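Local coordinates for thiosulfate sulfurtransferase TUM1 (Saccharomyces cerevisiae, PDB 3UTN), which transfers sulfur, accepting it from the desulfurase NFS1 and passing it to UBA4 for 2-thiolation of the tRNA wobble uridine, at residues 35-38 with 39-43; 64-67 with 68-72; 147-150 with 151-154; 209-212 with 213-216. All coordinates share one frame; numbering follows the deposited sequence. Where two conformers were deposited one is given.

Contact 1 of 4, residues 35-38 with 39-43; sequences FVKL and VASEK
Lys37 O near the end of helix 32-41 is gripped twice by Ser41, through the backbone N and through the hydroxyl. Ser41 N lies nearly along the axis of the carbonyl at 2.7 Å from Lys37 O, while Ser41 OG, also 2.7 Å from Lys37 O, sits well above the carbonyl plane. The hydroxyl can fold back because OG stands beside its own backbone N, anti to the carbonyl carbon (chi1 -52°), which turns it down the helix toward the preceding turn. A serine bonding to the carbonyl four residues earlier is a familiar way for a helix to keep a surface hydroxyl occupied.

Two residues earlier, Phe35 and Val39 make an apolar contact. Val39 CG2 lies over one face of the Phe35 ring, 3.6 Å from the ring centroid and displaced toward the CZ rim, a CH-pi contact made by a single methyl branch. The same two residues are joined by the helical bond from Val39 N to Phe35 O.

At the C-terminal end the bonds weaken: Glu42 N makes only a weak, bent hydrogen bond to Leu38 O at 2.8 Å. A water also donates to Leu38 O at 2.6 Å and to Glu42 OE1 at 2.7 Å, linking the two. The other carboxylate oxygen of Glu42 accepts from the backbone N atoms of Val44 and His45, where the chain turns away.

The inner side of the helix, Phe35 with Leu38, packs on Ile30 of strand 28-30, on Ile47 of strand 47-51 and on strand 115-119 through Val117 and Ile115, so the helix lies against the parallel sheet of the first rhodanese domain.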
loop_
_atom_site.group_PDB
_atom_site.type_symbol
_atom_site.label_atom_id
_atom_site.label_comp_id
_atom_site.label_asym_id
_atom_site.label_seq_id
_atom_site.Cartn_x
_atom_site.Cartn_y
_atom_site.Cartn_z
ATOM N N PHE A 35 -15.378 0.405 -11.590
ATOM C CA PHE A 35 -15.266 1.796 -11.217
ATOM C C PHE A 35 -16.200 2.690 -12.016
ATOM O O PHE A 35 -16.916 3.489 -11.438
ATOM C CB PHE A 35 -13.834 2.297 -11.329
ATOM C CG PHE A 35 -13.723 3.779 -11.213
ATOM C CD1 PHE A 35 -13.849 4.403 -9.977
ATOM C CD2 PHE A 35 -13.549 4.560 -12.343
ATOM C CE1 PHE A 35 -13.756 5.777 -9.869
ATOM C CE2 PHE A 35 -13.458 5.934 -12.240
ATOM C CZ PHE A 35 -13.561 6.542 -10.999
ATOM N N VAL A 36 -16.190 2.580 -13.338
ATOM C CA VAL A 36 -17.062 3.452 -14.120
ATOM C C VAL A 36 -18.512 3.090 -13.853
ATOM O O VAL A 36 -19.373 3.966 -13.793
ATOM C CB VAL A 36 -16.745 3.463 -15.628
ATOM C CG1 VAL A 36 -15.365 4.054 -15.858
ATOM C CG2 VAL A 36 -16.854 2.076 -16.236
ATOM N N LYS A 37 -18.762 1.798 -13.650
ATOM C CA LYS A 37 -20.085 1.343 -13.263
ATOM C C LYS A 37 -20.453 2.028 -11.957
ATOM O O LYS A 37 -21.523 2.608 -11.831
ATOM C CB LYS A 37 -20.124 -0.172 -13.101
ATOM C CG LYS A 37 -21.518 -0.691 -12.815
ATOM C CD LYS A 37 -21.525 -2.169 -12.492
ATOM C CE LYS A 37 -22.949 -2.598 -12.195
ATOM N NZ LYS A 37 -23.075 -4.074 -12.229
ATOM N N LEU A 38 -19.538 1.972 -11.000
ATOM C CA LEU A 38 -19.738 2.619 -9.714
ATOM C C LEU A 38 -20.026 4.098 -9.921
ATOM O O LEU A 38 -21.029 4.610 -9.431
ATOM C CB LEU A 38 -18.519 2.424 -8.820
ATOM C CG LEU A 38 -18.515 3.115 -7.458
ATOM C CD1 LEU A 38 -19.512 2.473 -6.509
ATOM C CD2 LEU A 38 -17.109 3.056 -6.893
ATOM N N VAL A 39 -19.163 4.772 -10.673
ATOM C CA VAL A 39 -19.338 6.191 -10.936
ATOM C C VAL A 39 -20.683 6.450 -11.593
ATOM O O VAL A 39 -21.434 7.306 -11.152
ATOM C CB VAL A 39 -18.201 6.768 -11.800
ATOM C CG1 VAL A 39 -18.477 8.221 -12.151
ATOM C CG2 VAL A 39 -16.882 6.657 -11.062
ATOM N N ALA A 40 -20.987 5.683 -12.632
ATOM C CA ALA A 40 -22.207 5.887 -13.387
ATOM C C ALA A 40 -23.431 5.630 -12.530
ATOM O O ALA A 40 -24.433 6.320 -12.657
ATOM C CB ALA A 40 -22.219 4.989 -14.605
ATOM N N SER A 41 -23.340 4.635 -11.656
ATOM C CA SER A 41 -24.486 4.204 -10.873
ATOM C C SER A 41 -24.648 5.027 -9.612
ATOM O O SER A 41 -25.717 5.038 -9.006
ATOM C CB SER A 41 -24.350 2.731 -10.516
ATOM O OG SER A 41 -24.093 1.974 -11.681
ATOM N N GLU A 42 -23.591 5.726 -9.221
ATOM C CA GLU A 42 -23.604 6.420 -7.949
ATOM C C GLU A 42 -24.581 7.573 -7.916
ATOM O O GLU A 42 -24.512 8.484 -8.735
ATOM C CB GLU A 42 -22.211 6.890 -7.557
ATOM C CG GLU A 42 -22.095 7.227 -6.084
ATOM C CD GLU A 42 -22.615 6.125 -5.183
ATOM O OE1 GLU A 42 -22.282 4.947 -5.424
ATOM O OE2 GLU A 42 -23.360 6.440 -4.233
ATOM N N LYS A 43 -25.493 7.517 -6.956
ATOM C CA LYS A 43 -26.508 8.544 -6.795
ATOM C C LYS A 43 -26.356 9.230 -5.448
ATOM O O LYS A 43 -26.801 10.361 -5.270
ATOM C CB LYS A 43 -27.902 7.929 -6.906
ATOM C CG LYS A 43 -28.202 7.297 -8.254
ATOM C CD LYS A 43 -29.542 6.573 -8.234
ATOM C CE LYS A 43 -30.023 6.256 -9.642
ATOM N NZ LYS A 43 -30.286 7.498 -10.424
HETATM O O HOH W 1 -22.506 3.429 -7.699
#

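Contact 2 of 4, residues 64-67 with 68-72; sequences KVDF and LTKPR. With DMS (dimethyl sulfoxide), chain G.
Phe67 O is held side-on by the guanidinium of Arg72, two nitrogens converging on one backbone oxygen just as helix 63-69 gives out. Arg72 NH2 is 2.6 Å from Phe67 O, in the carbonyl plane and on a lone pair; Arg72 NE, 2.8 Å from the same Phe67 O, is tilted somewhat out of that plane. The oxygen lies in the plane of the guanidinium. Arg72 turns back to it with CG lodged between its backbone N and carbonyl carbon (chi1 69°) and a second bend at chi3. This brings NE over the centre of one face of the Phe67 ring, with the guanidinium and ring planes 61° apart; any cation-pi attraction is long and weak at most.

Elsewhere along the turn, Thr69 doubles its backbone bond to Val65 O with OG1, which meets Val65 O at 2.6 Å from above the carbonyl plane. Asp66 and Lys70 run side by side, and Lys70 bends at its last torsion to form a salt bridge, NZ lying 2.6 Å from Asp66 OD1, above the carboxylate plane. Tyr55 OH bonds to Asp66 OD2.

Arg72 NH1 forms a salt bridge to Asp159 and a bond to Ser161 O. The one guanidinium thus ties the end of the helix in this beta-alpha-beta unit to the later chain, and Asp159 probably balances its buried charge.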
loop_
_atom_site.group_PDB
_atom_site.type_symbol
_atom_site.label_atom_id
_atom_site.label_comp_id
_atom_site.label_asym_id
_atom_site.label_seq_id
_atom_site.Cartn_x
_atom_site.Cartn_y
_atom_site.Cartn_z
ATOM N N LYS A 64 3.401 14.646 -8.282
ATOM C CA LYS A 64 2.566 15.824 -8.164
ATOM C C LYS A 64 2.326 16.435 -9.540
ATOM O O LYS A 64 1.190 16.706 -9.905
ATOM C CB LYS A 64 3.189 16.819 -7.183
ATOM C CG LYS A 64 2.987 16.413 -5.725
ATOM C CD LYS A 64 3.917 17.126 -4.754
ATOM C CE LYS A 64 3.506 18.567 -4.509
ATOM N NZ LYS A 64 4.373 19.275 -3.525
ATOM N N VAL A 65 3.393 16.604 -10.317
ATOM C CA VAL A 65 3.267 17.113 -11.676
ATOM C C VAL A 65 2.450 16.135 -12.502
ATOM O O VAL A 65 1.592 16.536 -13.282
ATOM C CB VAL A 65 4.641 17.358 -12.325
ATOM C CG1 VAL A 65 4.529 17.462 -13.842
ATOM C CG2 VAL A 65 5.251 18.626 -11.759
ATOM N N ASP A 66 2.708 14.846 -12.306
ATOM C CA ASP A 66 1.967 13.827 -13.030
ATOM C C ASP A 66 0.502 13.877 -12.698
ATOM O O ASP A 66 -0.336 13.729 -13.572
ATOM C CB ASP A 66 2.541 12.452 -12.772
ATOM C CG ASP A 66 3.809 12.230 -13.536
ATOM O OD1 ASP A 66 4.265 13.194 -14.187
ATOM O OD2 ASP A 66 4.335 11.107 -13.505
ATOM N N PHE A 67 0.186 14.125 -11.437
ATOM C CA PHE A 67 -1.207 14.260 -11.104
ATOM C C PHE A 67 -1.804 15.451 -11.829
ATOM O O PHE A 67 -2.892 15.373 -12.397
ATOM C CB PHE A 67 -1.412 14.461 -9.619
ATOM C CG PHE A 67 -2.821 14.789 -9.287
ATOM C CD1 PHE A 67 -3.772 13.781 -9.230
ATOM C CD2 PHE A 67 -3.221 16.105 -9.110
ATOM C CE1 PHE A 67 -5.091 14.072 -8.945
ATOM C CE2 PHE A 67 -4.544 16.399 -8.837
ATOM C CZ PHE A 67 -5.476 15.384 -8.745
ATOM N N LEU A 68 -1.077 16.558 -11.784
ATOM C CA LEU A 68 -1.592 17.830 -12.242
ATOM C C LEU A 68 -1.676 17.892 -13.742
ATOM O O LEU A 68 -2.546 18.552 -14.285
ATOM C CB LEU A 68 -0.700 18.954 -11.746
ATOM C CG LEU A 68 -0.692 19.114 -10.228
ATOM C CD1 LEU A 68 0.468 20.004 -9.843
ATOM C CD2 LEU A 68 -2.001 19.683 -9.714
ATOM N N THR A 69 -0.773 17.197 -14.412
ATOM C CA THR A 69 -0.569 17.450 -15.823
ATOM C C THR A 69 -0.763 16.215 -16.661
ATOM O O THR A 69 -0.825 16.307 -17.866
ATOM C CB THR A 69 0.839 18.008 -16.089
ATOM O OG1 THR A 69 1.803 16.999 -15.786
ATOM C CG2 THR A 69 1.096 19.215 -15.218
ATOM N N LYS A 70 -0.836 15.057 -16.023
ATOM C CA LYS A 70 -1.103 13.834 -16.749
ATOM C C LYS A 70 -2.519 13.396 -16.471
ATOM O O LYS A 70 -3.077 13.714 -15.413
ATOM C CB LYS A 70 -0.093 12.750 -16.387
ATOM C CG LYS A 70 1.280 13.010 -16.980
ATOM C CD LYS A 70 2.249 11.902 -16.622
ATOM C CE LYS A 70 3.605 12.126 -17.272
ATOM N NZ LYS A 70 4.213 13.403 -16.814
ATOM N N PRO A 71 -3.122 12.680 -17.426
ATOM C CA PRO A 71 -4.529 12.379 -17.271
ATOM C C PRO A 71 -4.800 11.693 -15.947
ATOM O O PRO A 71 -4.029 10.848 -15.492
ATOM C CB PRO A 71 -4.818 11.450 -18.443
ATOM C CG PRO A 71 -3.816 11.850 -19.476
ATOM C CD PRO A 71 -2.577 12.109 -18.672
ATOM N N ARG A 72 -5.876 12.100 -15.306
ATOM C CA ARG A 72 -6.255 11.479 -14.069
ATOM C C ARG A 72 -7.642 10.943 -14.282
ATOM O O ARG A 72 -8.307 11.281 -15.256
ATOM C CB ARG A 72 -6.229 12.497 -12.925
ATOM C CG ARG A 72 -7.307 13.558 -13.003
ATOM C CD ARG A 72 -6.914 14.793 -12.199
ATOM N NE ARG A 72 -5.676 15.340 -12.724
ATOM C CZ ARG A 72 -5.602 16.118 -13.797
ATOM N NH1 ARG A 72 -6.703 16.481 -14.447
ATOM N NH2 ARG A 72 -4.425 16.549 -14.206
HETATM S S DMS G . 7.855 17.620 -4.271
HETATM O O DMS G . 7.425 19.019 -4.000
HETATM C C1 DMS G . 9.435 17.608 -4.925
HETATM C C2 DMS G . 8.129 16.795 -2.787
#

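Contact 3 of 4, residues 147-150 with 151-154; sequences NFNQ and YREF
The short helix 148-153 is strung on successive i to i+4 backbone bonds, the first from Tyr151 N to Asn147 O and the last from Phe154 N to Gln150 O. Asn147 is the N-cap: its OD1 accepts from Gln150 N at 2.9 Å.

In one of its two deposited conformers, Arg152 lies across one face of the Phe148 ring, its guanidinium plane only 21° from the ring plane and CD 3.8 Å from the ring centroid in a CH-pi contact. In this conformer the bend at chi3 (-62°) also lets Arg152 NE reach Phe148 O at 3.3 Å, from the opposite face of the carbonyl to Arg152 N. Here too Arg152 NH2 makes a weak bond to Asn149 OD1, the amide and guanidinium nearly coplanar, while Arg121 O is its stronger partner. On another flank Gln150 NE2 donates to the anti lone pair of Glu153 OE1 (2.8 Å), with amide and carboxylate almost perpendicular. The edge of the Phe154 ring meets Gln150 OE1, CE2 lying 3.3 Å from it.

Phe148 meets Tyr119 of strand 115-119, and Tyr151 OH bonds to Pro157 O. Asn147 and Asn149 donate through ND2 to Thr247 O, and Asn149 ND2 also to Val122 O, joining the helix after strand 141-145 to a loop later in the chain.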
loop_
_atom_site.group_PDB
_atom_site.type_symbol
_atom_site.label_atom_id
_atom_site.label_comp_id
_atom_site.label_asym_id
_atom_site.label_seq_id
_atom_site.Cartn_x
_atom_site.Cartn_y
_atom_site.Cartn_z
ATOM N N ASN A 147 -6.232 -1.472 -12.194
ATOM C CA ASN A 147 -5.520 -0.358 -11.607
ATOM C C ASN A 147 -5.555 0.726 -12.652
ATOM O O ASN A 147 -6.167 0.553 -13.707
ATOM C CB ASN A 147 -4.082 -0.731 -11.247
ATOM C CG ASN A 147 -3.298 -1.277 -12.424
ATOM O OD1 ASN A 147 -3.720 -1.182 -13.574
ATOM N ND2 ASN A 147 -2.145 -1.850 -12.138
ATOM N N PHE A 148 -4.895 1.833 -12.369
ATOM C CA PHE A 148 -4.901 2.940 -13.278
ATOM C C PHE A 148 -4.228 2.599 -14.593
ATOM O O PHE A 148 -4.611 3.131 -15.625
ATOM C CB PHE A 148 -4.241 4.141 -12.645
ATOM C CG PHE A 148 -4.497 5.414 -13.370
ATOM C CD1 PHE A 148 -5.773 5.726 -13.833
ATOM C CD2 PHE A 148 -3.471 6.326 -13.560
ATOM C CE1 PHE A 148 -6.004 6.917 -14.492
ATOM C CE2 PHE A 148 -3.702 7.520 -14.211
ATOM C CZ PHE A 148 -4.969 7.817 -14.675
ATOM N N ASN A 149 -3.236 1.714 -14.552
ATOM C CA ASN A 149 -2.587 1.242 -15.770
ATOM C C ASN A 149 -3.613 0.679 -16.725
ATOM O O ASN A 149 -3.667 1.065 -17.888
ATOM C CB ASN A 149 -1.552 0.165 -15.466
ATOM C CG ASN A 149 -0.289 0.726 -14.849
ATOM O OD1 ASN A 149 -0.092 1.938 -14.800
ATOM N ND2 ASN A 149 0.579 -0.157 -14.388
ATOM N N GLN A 150 -4.436 -0.225 -16.213
ATOM C CA GLN A 150 -5.429 -0.889 -17.034
ATOM C C GLN A 150 -6.503 0.094 -17.395
ATOM O O GLN A 150 -6.981 0.120 -18.520
ATOM C CB GLN A 150 -6.012 -2.082 -16.298
ATOM C CG GLN A 150 -5.032 -3.231 -16.226
ATOM C CD GLN A 150 -4.641 -3.730 -17.600
ATOM O OE1 GLN A 150 -5.135 -4.757 -18.048
ATOM N NE2 GLN A 150 -3.755 -2.998 -18.278
ATOM N N TYR A 151 -6.850 0.923 -16.420
ATOM C CA TYR A 151 -7.777 2.002 -16.614
ATOM C C TYR A 151 -7.375 2.829 -17.824
ATOM O O TYR A 151 -8.200 3.116 -18.694
ATOM C CB TYR A 151 -7.777 2.865 -15.362
ATOM C CG TYR A 151 -8.857 3.888 -15.341
ATOM C CD1 TYR A 151 -10.065 3.630 -14.708
ATOM C CD2 TYR A 151 -8.674 5.120 -15.951
ATOM C CE1 TYR A 151 -11.066 4.580 -14.681
ATOM C CE2 TYR A 151 -9.670 6.070 -15.942
ATOM C CZ TYR A 151 -10.862 5.793 -15.303
ATOM O OH TYR A 151 -11.845 6.734 -15.284
ATOM N N ARG A 152 -6.103 3.214 -17.872
ATOM C CA ARG A 152 -5.605 4.001 -18.987
ATOM C C ARG A 152 -5.488 3.154 -20.239
ATOM O O ARG A 152 -5.929 3.566 -21.305
ATOM C CB ARG A 152 -4.267 4.635 -18.647
ATOM C CG ARG A 152 -4.395 5.862 -17.771
ATOM C CD ARG A 152 -3.022 6.336 -17.348
ATOM N NE ARG A 152 -2.336 5.324 -16.547
ATOM C CZ ARG A 152 -1.214 5.544 -15.869
ATOM N NH1 ARG A 152 -0.651 6.747 -15.882
ATOM N NH2 ARG A 152 -0.666 4.562 -15.174
ATOM N N GLU A 153 -4.920 1.962 -20.097
ATOM C CA GLU A 153 -4.740 1.058 -21.234
ATOM C C GLU A 153 -6.048 0.868 -21.975
ATOM O O GLU A 153 -6.088 0.912 -23.197
ATOM C CB GLU A 153 -4.181 -0.297 -20.790
ATOM C CG GLU A 153 -4.104 -1.323 -21.918
ATOM C CD GLU A 153 -2.855 -2.184 -21.859
ATOM O OE1 GLU A 153 -2.512 -2.689 -20.763
ATOM O OE2 GLU A 153 -2.220 -2.367 -22.926
ATOM N N PHE A 154 -7.122 0.672 -21.221
ATOM C CA PHE A 154 -8.414 0.416 -21.819
ATOM C C PHE A 154 -9.253 1.676 -21.928
ATOM O O PHE A 154 -10.466 1.614 -22.112
ATOM C CB PHE A 154 -9.106 -0.736 -21.095
ATOM C CG PHE A 154 -8.417 -2.043 -21.312
ATOM C CD1 PHE A 154 -8.698 -2.808 -22.441
ATOM C CD2 PHE A 154 -7.437 -2.482 -20.432
ATOM C CE1 PHE A 154 -8.038 -4.007 -22.663
ATOM C CE2 PHE A 154 -6.772 -3.679 -20.651
ATOM C CZ PHE A 154 -7.075 -4.444 -21.768
#

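Contact 4 of 4, residues 209-212 with 213-216; sequences ARSL and GRFE
Two arginines four residues apart cross at about a right angle, the aliphatic part of Arg210 lying over the guanidinium face of Arg214. Arg210 CG sits above the centre of that face, 3.3 Å from Arg214 CZ, and the two guanidinium planes are turned 79° apart. The Arg210 chain bends at chi3 (-61°), which swings its own guanidinium past Arg214 so that one face looks onto the backbone of Phe215.

The same stretch of chain starts helix 212-216. Ser211 is the N-cap: its OG, set between its backbone N and carbonyl carbon (chi1 66°), accepts from Arg214 N at 3.0 Å. A water joins Ser211 N to Arg214 NH1, 2.8 Å from the latter. Leu212 and Glu216 cross at a slant, Leu212 CD1 lying 3.4 Å from Glu216 OE2, a carboxylate oxygen in a salt bridge with Arg326.

Glu221 bridges the pair, binding Arg210 NH1 through one oxygen and Arg214 NH2 through the other, and so draws the two guanidinium groups together; Arg210 NH2 is held by Asp208 and by Gly229 O. Arg210 lies close to Cys282, the persulfide-forming cysteine, and these bonds probably hold it in place beside the active site.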
loop_
_atom_site.group_PDB
_atom_site.type_symbol
_atom_site.label_atom_id
_atom_site.label_comp_id
_atom_site.label_asym_id
_atom_site.label_seq_id
_atom_site.Cartn_x
_atom_site.Cartn_y
_atom_site.Cartn_z
ATOM N N ALA A 209 7.890 -7.377 1.282
ATOM C CA ALA A 209 7.551 -7.056 -0.100
ATOM C C ALA A 209 8.744 -6.582 -0.904
ATOM O O ALA A 209 8.627 -6.352 -2.105
ATOM C CB ALA A 209 6.449 -6.021 -0.145
ATOM N N ARG A 210 9.887 -6.424 -0.244
ATOM C CA ARG A 210 11.088 -5.991 -0.938
ATOM C C ARG A 210 11.531 -7.072 -1.891
ATOM O O ARG A 210 11.081 -8.210 -1.799
ATOM C CB ARG A 210 12.211 -5.693 0.036
ATOM C CG ARG A 210 11.961 -4.477 0.900
ATOM C CD ARG A 210 13.035 -4.392 1.961
ATOM N NE ARG A 210 13.006 -5.562 2.827
ATOM C CZ ARG A 210 14.086 -6.139 3.332
ATOM N NH1 ARG A 210 15.294 -5.663 3.052
ATOM N NH2 ARG A 210 13.954 -7.199 4.113
ATOM N N SER A 211 12.410 -6.709 -2.812
ATOM C CA SER A 211 12.989 -7.678 -3.712
ATOM C C SER A 211 13.610 -8.789 -2.885
ATOM O O SER A 211 14.032 -8.575 -1.741
ATOM C CB SER A 211 14.057 -7.020 -4.574
ATOM O OG SER A 211 15.132 -6.608 -3.757
ATOM N N LEU A 212 13.644 -9.979 -3.470
ATOM C CA LEU A 212 14.292 -11.119 -2.864
ATOM C C LEU A 212 15.737 -10.762 -2.521
ATOM O O LEU A 212 16.223 -11.113 -1.452
ATOM C CB LEU A 212 14.231 -12.318 -3.814
ATOM C CG LEU A 212 14.937 -13.605 -3.385
ATOM C CD1 LEU A 212 14.344 -14.139 -2.094
ATOM C CD2 LEU A 212 14.868 -14.656 -4.483
ATOM N N GLY A 213 16.397 -10.037 -3.424
ATOM C CA GLY A 213 17.784 -9.631 -3.240
ATOM C C GLY A 213 17.966 -8.816 -1.979
ATOM O O GLY A 213 18.875 -9.067 -1.190
ATOM N N ARG A 214 17.087 -7.841 -1.784
ATOM C CA ARG A 214 17.103 -7.034 -0.574
ATOM C C ARG A 214 16.784 -7.881 0.643
ATOM O O ARG A 214 17.441 -7.774 1.670
ATOM C CB ARG A 214 16.112 -5.892 -0.686
ATOM C CG ARG A 214 16.587 -4.786 -1.610
ATOM C CD ARG A 214 15.461 -3.820 -1.886
ATOM N NE ARG A 214 15.062 -3.092 -0.687
ATOM C CZ ARG A 214 13.990 -2.314 -0.609
ATOM N NH1 ARG A 214 13.191 -2.165 -1.657
ATOM N NH2 ARG A 214 13.717 -1.683 0.521
ATOM N N PHE A 215 15.777 -8.732 0.515
ATOM C CA PHE A 215 15.424 -9.640 1.581
ATOM C C PHE A 215 16.623 -10.495 1.957
ATOM O O PHE A 215 16.935 -10.654 3.133
ATOM C CB PHE A 215 14.278 -10.536 1.144
ATOM C CG PHE A 215 13.834 -11.490 2.197
ATOM C CD1 PHE A 215 12.818 -11.144 3.069
ATOM C CD2 PHE A 215 14.432 -12.738 2.319
ATOM C CE1 PHE A 215 12.402 -12.026 4.048
ATOM C CE2 PHE A 215 14.022 -13.624 3.298
ATOM C CZ PHE A 215 13.008 -13.265 4.162
ATOM N N GLU A 216 17.291 -11.040 0.945
ATOM C CA GLU A 216 18.407 -11.942 1.168
ATOM C C GLU A 216 19.663 -11.211 1.621
ATOM O O GLU A 216 20.609 -11.830 2.094
ATOM C CB GLU A 216 18.678 -12.769 -0.087
ATOM C CG GLU A 216 17.631 -13.845 -0.315
ATOM C CD GLU A 216 17.888 -14.677 -1.551
ATOM O OE1 GLU A 216 18.703 -14.263 -2.401
ATOM O OE2 GLU A 216 17.260 -15.747 -1.673
HETATM O O HOH W 2 12.702 -4.006 -3.681
#

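Overall arrangement
Contacts 1, 2 and 3 belong to the first rhodanese half and contact 4 to the second, whose sheet has the same strand order. Contact 3 is the middle member of the first group: Phe35 CD2 of contact 1 packs on Tyr151 CE1 at 3.4 Å, and Pro71 O of contact 2 lies 3.3 Å from Phe148 CZ. Contacts 1 and 2 do not touch, their nearest atoms being about 8 Å apart. Contact 4 stands alone, with its centre about 27 Å from that of contact 3 and about 39 Å from that of contact 1. It alone of the four adjoins the catalytic Cys282, the side chain of Arg210 coming within about 4 Å of it.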